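Local coordinates for glutathione S-transferase (Burkholderia xenovorans, PDB 2DSA), which reductively dechlorinates metabolites of polychlorinated biphenyls and probably has glutathione transferase activity, at residues N99-S102 / S103-K107; I156-F159 / V160-W164. All blocks are in the same frame, centred on the assembly; numbering follows the deposited sequence.

Interaction 1 of 2, residues N99-S102 / S103-K107; sequences NFIS and SELHK. With GSH (glutathione), chain E; GSH (glutathione), chain G; HPX ((2Z,4E)-2-hydroxy-6-oxo-6-phenylhexa-2,4-dienoic acid), chain F.
With Phe-100 CG anti to the backbone N (chi1 -175°) and Glu-104 CG anti to its carbonyl carbon (chi1 -58°), the glutamate chain then bending at chi2, one face of the phenyl ring receives the start of that chain, and the two cross at about a right angle. Glu-104 CB sits over the ring centre, 3.9 Å from the centroid of Phe-100, a CH-pi contact. Leu-105 adds its CG to the ring obliquely, 4.0 Å from Phe-100 CE2. Ser-103 OG donates to Asn-99 O at 2.8 Å from above the carbonyl plane, while Ser-103 N reaches the same oxygen from the opposite face. The backbone then widens into a pi-type turn, in which His-106 N bonds to Ile-101 O (2.7 Å) almost straight, at 174°, and Lys-107 N to Ser-102 O. Glu-104 OE1 accepts a 2.6 Å hydrogen bond from N1 of the glutathione (chain G) held by the second subunit. That oxygen also forms a salt bridge with Lys-107 of the second subunit, and Asn-99 ND2 donates to Glu-65 of that subunit. Meeting both amine and lysine, the carboxylate probably stays ionised, and it places the glutathione amine at the subunit interface.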
# COMPACT_ATOMS: atom_id res chain seq x y z
N ASN A 99 4.37 1.22 1.06
CA ASN A 99 3.52 0.29 0.32
C ASN A 99 4.02 -1.16 0.38
O ASN A 99 3.20 -2.08 0.42
CB ASN A 99 3.36 0.72 -1.15
CG ASN A 99 2.16 0.06 -1.79
OD1 ASN A 99 1.04 0.45 -1.52
ND2 ASN A 99 2.40 -0.98 -2.62
N PHE A 100 5.34 -1.34 0.37
CA PHE A 100 5.99 -2.62 0.63
C PHE A 100 5.59 -3.24 1.98
O PHE A 100 5.20 -4.41 2.05
CB PHE A 100 7.51 -2.51 0.56
CG PHE A 100 8.22 -3.83 0.72
CD1 PHE A 100 8.55 -4.60 -0.40
CD2 PHE A 100 8.55 -4.32 1.99
CE1 PHE A 100 9.20 -5.82 -0.27
CE2 PHE A 100 9.20 -5.53 2.14
CZ PHE A 100 9.54 -6.29 1.02
N ILE A 101 5.69 -2.46 3.05
CA ILE A 101 5.35 -2.97 4.37
C ILE A 101 3.88 -3.39 4.39
O ILE A 101 3.54 -4.47 4.90
CB ILE A 101 5.71 -1.98 5.50
CG1 ILE A 101 7.22 -1.74 5.53
CG2 ILE A 101 5.25 -2.52 6.85
CD1 ILE A 101 7.65 -0.40 6.09
N SER A 102 3.03 -2.57 3.81
CA SER A 102 1.59 -2.81 3.79
C SER A 102 1.16 -4.04 2.96
O SER A 102 0.43 -4.90 3.46
CB SER A 102 0.87 -1.56 3.29
OG SER A 102 -0.48 -1.84 2.99
N SER A 103 1.62 -4.10 1.71
CA SER A 103 1.15 -5.11 0.76
C SER A 103 1.96 -6.41 0.82
O SER A 103 1.42 -7.49 0.56
CB SER A 103 1.17 -4.57 -0.66
OG SER A 103 2.51 -4.31 -1.08
N GLU A 104 3.24 -6.29 1.17
CA GLU A 104 4.17 -7.41 1.12
C GLU A 104 4.45 -8.03 2.49
O GLU A 104 4.92 -9.16 2.57
CB GLU A 104 5.50 -6.99 0.46
CG GLU A 104 5.36 -6.42 -0.99
CD GLU A 104 4.75 -7.41 -1.98
OE1 GLU A 104 4.05 -6.98 -2.93
OE2 GLU A 104 4.95 -8.63 -1.80
N LEU A 105 4.19 -7.28 3.56
CA LEU A 105 4.47 -7.80 4.90
C LEU A 105 3.18 -7.93 5.71
O LEU A 105 2.75 -9.03 6.03
CB LEU A 105 5.51 -6.93 5.62
CG LEU A 105 6.96 -6.91 5.13
CD1 LEU A 105 7.80 -6.00 6.02
CD2 LEU A 105 7.57 -8.33 5.07
N HIS A 106 2.56 -6.78 6.00
CA HIS A 106 1.34 -6.69 6.81
C HIS A 106 0.26 -7.64 6.29
O HIS A 106 -0.28 -8.43 7.06
CB HIS A 106 0.85 -5.22 6.81
CG HIS A 106 -0.45 -4.98 7.53
ND1 HIS A 106 -0.84 -3.72 7.92
CD2 HIS A 106 -1.44 -5.82 7.92
CE1 HIS A 106 -2.02 -3.79 8.51
NE2 HIS A 106 -2.40 -5.05 8.53
N LYS A 107 -0.04 -7.58 5.00
CA LYS A 107 -1.12 -8.38 4.42
C LYS A 107 -0.87 -9.89 4.43
O LYS A 107 -1.82 -10.67 4.30
CB LYS A 107 -1.46 -7.89 3.01
CG LYS A 107 -2.33 -6.64 3.02
CD LYS A 107 -3.74 -6.95 3.51
CE LYS A 107 -4.29 -5.83 4.36
NZ LYS A 107 -5.72 -6.09 4.70
N1 GSH E . -5.49 -1.67 4.26
CA1 GSH E . -5.60 -1.39 5.70
C1 GSH E . -4.52 -0.44 6.14
O11 GSH E . -3.36 -0.54 5.65
O12 GSH E . -4.74 0.43 7.02
CB1 GSH E . -5.49 -2.64 6.56
CG1 GSH E . -5.81 -2.31 8.03
CD1 GSH E . -5.99 -3.58 8.81
OE1 GSH E . -5.80 -4.78 8.13
N2 GSH E . -6.31 -3.50 10.10
CA2 GSH E . -6.56 -4.64 10.97
C2 GSH E . -7.99 -4.70 11.42
O2 GSH E . -8.62 -3.56 11.91
CB2 GSH E . -5.68 -4.61 12.22
SG2 GSH E . -3.94 -4.73 11.76
N3 GSH E . -8.61 -5.86 11.34
CA3 GSH E . -9.57 -6.13 10.27
C3 GSH E . -10.90 -6.30 10.91
O31 GSH E . -10.99 -6.04 12.13
O32 GSH E . -11.90 -6.68 10.26
N1 GSH G . 3.68 -4.56 -3.92
CA1 GSH G . 4.04 -4.55 -5.32
C1 GSH G . 3.52 -3.29 -5.93
O11 GSH G . 4.18 -2.75 -6.83
O12 GSH G . 2.41 -2.80 -5.57
CB1 GSH G . 3.41 -5.74 -6.03
CG1 GSH G . 3.87 -5.85 -7.48
CD1 GSH G . 3.25 -7.07 -8.13
OE1 GSH G . 2.33 -7.86 -7.42
N2 GSH G . 3.60 -7.35 -9.39
CA2 GSH G . 3.21 -8.57 -10.08
C2 GSH G . 4.43 -9.34 -10.50
O2 GSH G . 5.55 -8.69 -11.05
CB2 GSH G . 2.39 -8.27 -11.33
SG2 GSH G . 0.76 -7.51 -11.07
N3 GSH G . 4.41 -10.66 -10.32
CA3 GSH G . 4.72 -11.26 -9.04
C3 GSH G . 6.11 -11.83 -8.95
O31 GSH G . 6.79 -11.67 -7.91
O32 GSH G . 6.57 -12.47 -9.93
CB3 HPX F . -1.75 -7.88 19.28
CB4 HPX F . -0.64 -8.64 18.95
CB5 HPX F . -0.43 -9.05 17.63
CB6 HPX F . -1.34 -8.67 16.65
CB1 HPX F . -2.45 -7.91 16.97
CB2 HPX F . -2.66 -7.52 18.29
CA6 HPX F . -3.44 -7.52 15.91
OA4 HPX F . -4.58 -7.24 16.25
CA5 HPX F . -3.07 -7.48 14.49
CA4 HPX F . -3.96 -7.95 13.62
CA3 HPX F . -3.70 -7.94 12.17
CA2 HPX F . -4.70 -8.11 11.29
OA3 HPX F . -5.96 -8.31 11.63
CA1 HPX F . -4.38 -8.07 9.88
OA2 HPX F . -5.32 -8.00 9.06
OA1 HPX F . -3.18 -8.09 9.55

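Interaction 2 of 2, residues I156-F159 / V160-W164; sequences IYLF and VVLGW. With HPX ((2Z,4E)-2-hydroxy-6-oxo-6-phenylhexa-2,4-dienoic acid), chain F.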
# COMPACT_ATOMS: atom_id res chain seq x y z
N ILE A 156 8.78 2.97 11.67
CA ILE A 156 7.76 2.80 12.70
C ILE A 156 6.75 1.73 12.25
O ILE A 156 6.41 0.85 13.02
CB ILE A 156 7.03 4.14 13.02
CG1 ILE A 156 8.01 5.13 13.66
CG2 ILE A 156 5.85 3.90 13.92
CD1 ILE A 156 7.56 6.59 13.60
N TYR A 157 6.31 1.82 11.00
CA TYR A 157 5.39 0.84 10.47
C TYR A 157 6.06 -0.55 10.50
O TYR A 157 5.47 -1.51 11.00
CB TYR A 157 4.95 1.24 9.06
CG TYR A 157 3.80 0.46 8.47
CD1 TYR A 157 2.97 -0.33 9.26
CD2 TYR A 157 3.51 0.56 7.11
CE1 TYR A 157 1.91 -1.03 8.71
CE2 TYR A 157 2.44 -0.13 6.55
CZ TYR A 157 1.65 -0.93 7.36
OH TYR A 157 0.60 -1.61 6.83
N LEU A 158 7.28 -0.65 9.99
CA LEU A 158 8.02 -1.93 10.00
C LEU A 158 8.15 -2.52 11.40
O LEU A 158 7.87 -3.71 11.62
CB LEU A 158 9.41 -1.78 9.36
CG LEU A 158 10.31 -3.03 9.32
CD1 LEU A 158 9.64 -4.19 8.56
CD2 LEU A 158 11.64 -2.68 8.69
N PHE A 159 8.55 -1.69 12.36
CA PHE A 159 8.68 -2.11 13.75
C PHE A 159 7.40 -2.75 14.31
O PHE A 159 7.46 -3.73 15.06
CB PHE A 159 9.10 -0.91 14.60
CG PHE A 159 9.07 -1.18 16.07
CD1 PHE A 159 10.18 -1.70 16.73
CD2 PHE A 159 7.91 -0.91 16.82
CE1 PHE A 159 10.15 -1.97 18.08
CE2 PHE A 159 7.87 -1.16 18.19
CZ PHE A 159 8.98 -1.68 18.82
N VAL A 160 6.25 -2.20 13.94
CA VAL A 160 4.97 -2.70 14.46
C VAL A 160 4.62 -4.08 13.88
O VAL A 160 4.24 -4.99 14.62
CB VAL A 160 3.84 -1.68 14.23
CG1 VAL A 160 2.45 -2.31 14.47
CG2 VAL A 160 4.04 -0.44 15.13
N VAL A 161 4.73 -4.21 12.56
CA VAL A 161 4.54 -5.47 11.87
C VAL A 161 5.52 -6.53 12.39
O VAL A 161 5.12 -7.63 12.70
CB VAL A 161 4.63 -5.31 10.31
CG1 VAL A 161 4.59 -6.67 9.60
CG2 VAL A 161 3.50 -4.40 9.78
N LEU A 162 6.80 -6.18 12.52
CA LEU A 162 7.78 -7.12 13.10
C LEU A 162 7.40 -7.61 14.50
O LEU A 162 7.62 -8.78 14.83
CB LEU A 162 9.20 -6.56 13.10
CG LEU A 162 9.90 -6.39 11.74
CD1 LEU A 162 11.29 -5.79 11.96
CD2 LEU A 162 9.96 -7.69 10.93
N GLY A 163 6.81 -6.73 15.31
CA GLY A 163 6.35 -7.06 16.65
C GLY A 163 5.29 -8.15 16.68
O GLY A 163 5.11 -8.81 17.71
N TRP A 164 4.62 -8.38 15.57
CA TRP A 164 3.59 -9.41 15.51
C TRP A 164 4.14 -10.83 15.49
O TRP A 164 3.40 -11.79 15.72
CB TRP A 164 2.72 -9.22 14.28
CG TRP A 164 1.90 -7.99 14.30
CD1 TRP A 164 1.57 -7.23 15.39
CD2 TRP A 164 1.25 -7.39 13.17
NE1 TRP A 164 0.78 -6.18 15.01
CE2 TRP A 164 0.56 -6.26 13.65
CE3 TRP A 164 1.18 -7.71 11.81
CZ2 TRP A 164 -0.19 -5.42 12.81
CZ3 TRP A 164 0.44 -6.88 10.97
CH2 TRP A 164 -0.24 -5.74 11.48
CB3 HPX F . -1.75 -7.88 19.28
CB4 HPX F . -0.64 -8.64 18.95
CB5 HPX F . -0.43 -9.05 17.63
CB6 HPX F . -1.34 -8.67 16.65
CB1 HPX F . -2.45 -7.91 16.97
CB2 HPX F . -2.66 -7.52 18.29
CA6 HPX F . -3.44 -7.52 15.91
OA4 HPX F . -4.58 -7.24 16.25
CA5 HPX F . -3.07 -7.48 14.49
CA4 HPX F . -3.96 -7.95 13.62
CA3 HPX F . -3.70 -7.94 12.17
CA2 HPX F . -4.70 -8.11 11.29
OA3 HPX F . -5.96 -8.31 11.63
CA1 HPX F . -4.38 -8.07 9.88
OA2 HPX F . -5.32 -8.00 9.06
OA1 HPX F . -3.18 -8.09 9.55
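Leu-158 overlaps Leu-162 one turn further on, the two meeting at an angle with Leu-158 CD1 against Leu-162 CG at 3.9 Å; the first has CG anti to the backbone N (chi1 179°), the second has CG beside it (chi1 -69°), which turns the two branched ends together. Both also pack on Phe-181 of helix 176-186. On another side, Val-161 CG2 touches Tyr-157 CE1 obliquely at 3.9 Å, while the phenol hydroxyl pairs with His-106. Backbone bonds such as Leu-162 N to Leu-158 O (2.8 Å) hold the turns. Where the helix gives out, Trp-164 N bonds to Val-161 O (3.0 Å), and the indole reaches the bound HPX: Trp-164 CD1 lies 3.5 Å from HPX CB6 in the phenyl ring, and HPX CA5 lies 3.8 Å from the indole plane, offset toward the rim. The opposite face rests on the helix itself, against Val-160 O and Val-161 CA, and NE1 is fixed by Gly-8 O. Packed between peptide and HPX, with its N-H engaged, the indole is probably restrained in tilt and rotation, and its face would hold the HPX chain and phenyl ring mainly by dispersion.

Overall arrangement
From the N terminus the chain builds the thioredoxin-like sheet, then enters the helical domain, where helix 89-109 carries interaction 1 and helix 153-163 carries interaction 2. Each contact spans a few residues of one helix and closes no long loop; the two follow in series, neither nested nor crossed. They meet side by side: Ile-101 CG2 packs on Tyr-157 CD2 at 3.5 Å, and Leu-105 CD1 on Leu-158 CD1 at 3.6 Å. Both touch HPX. Residues 99-107 also face the second subunit, whereas 156-164 packs against helix 12-21 of the N-terminal domain, so together they join dimer interface, HPX pocket and both domains.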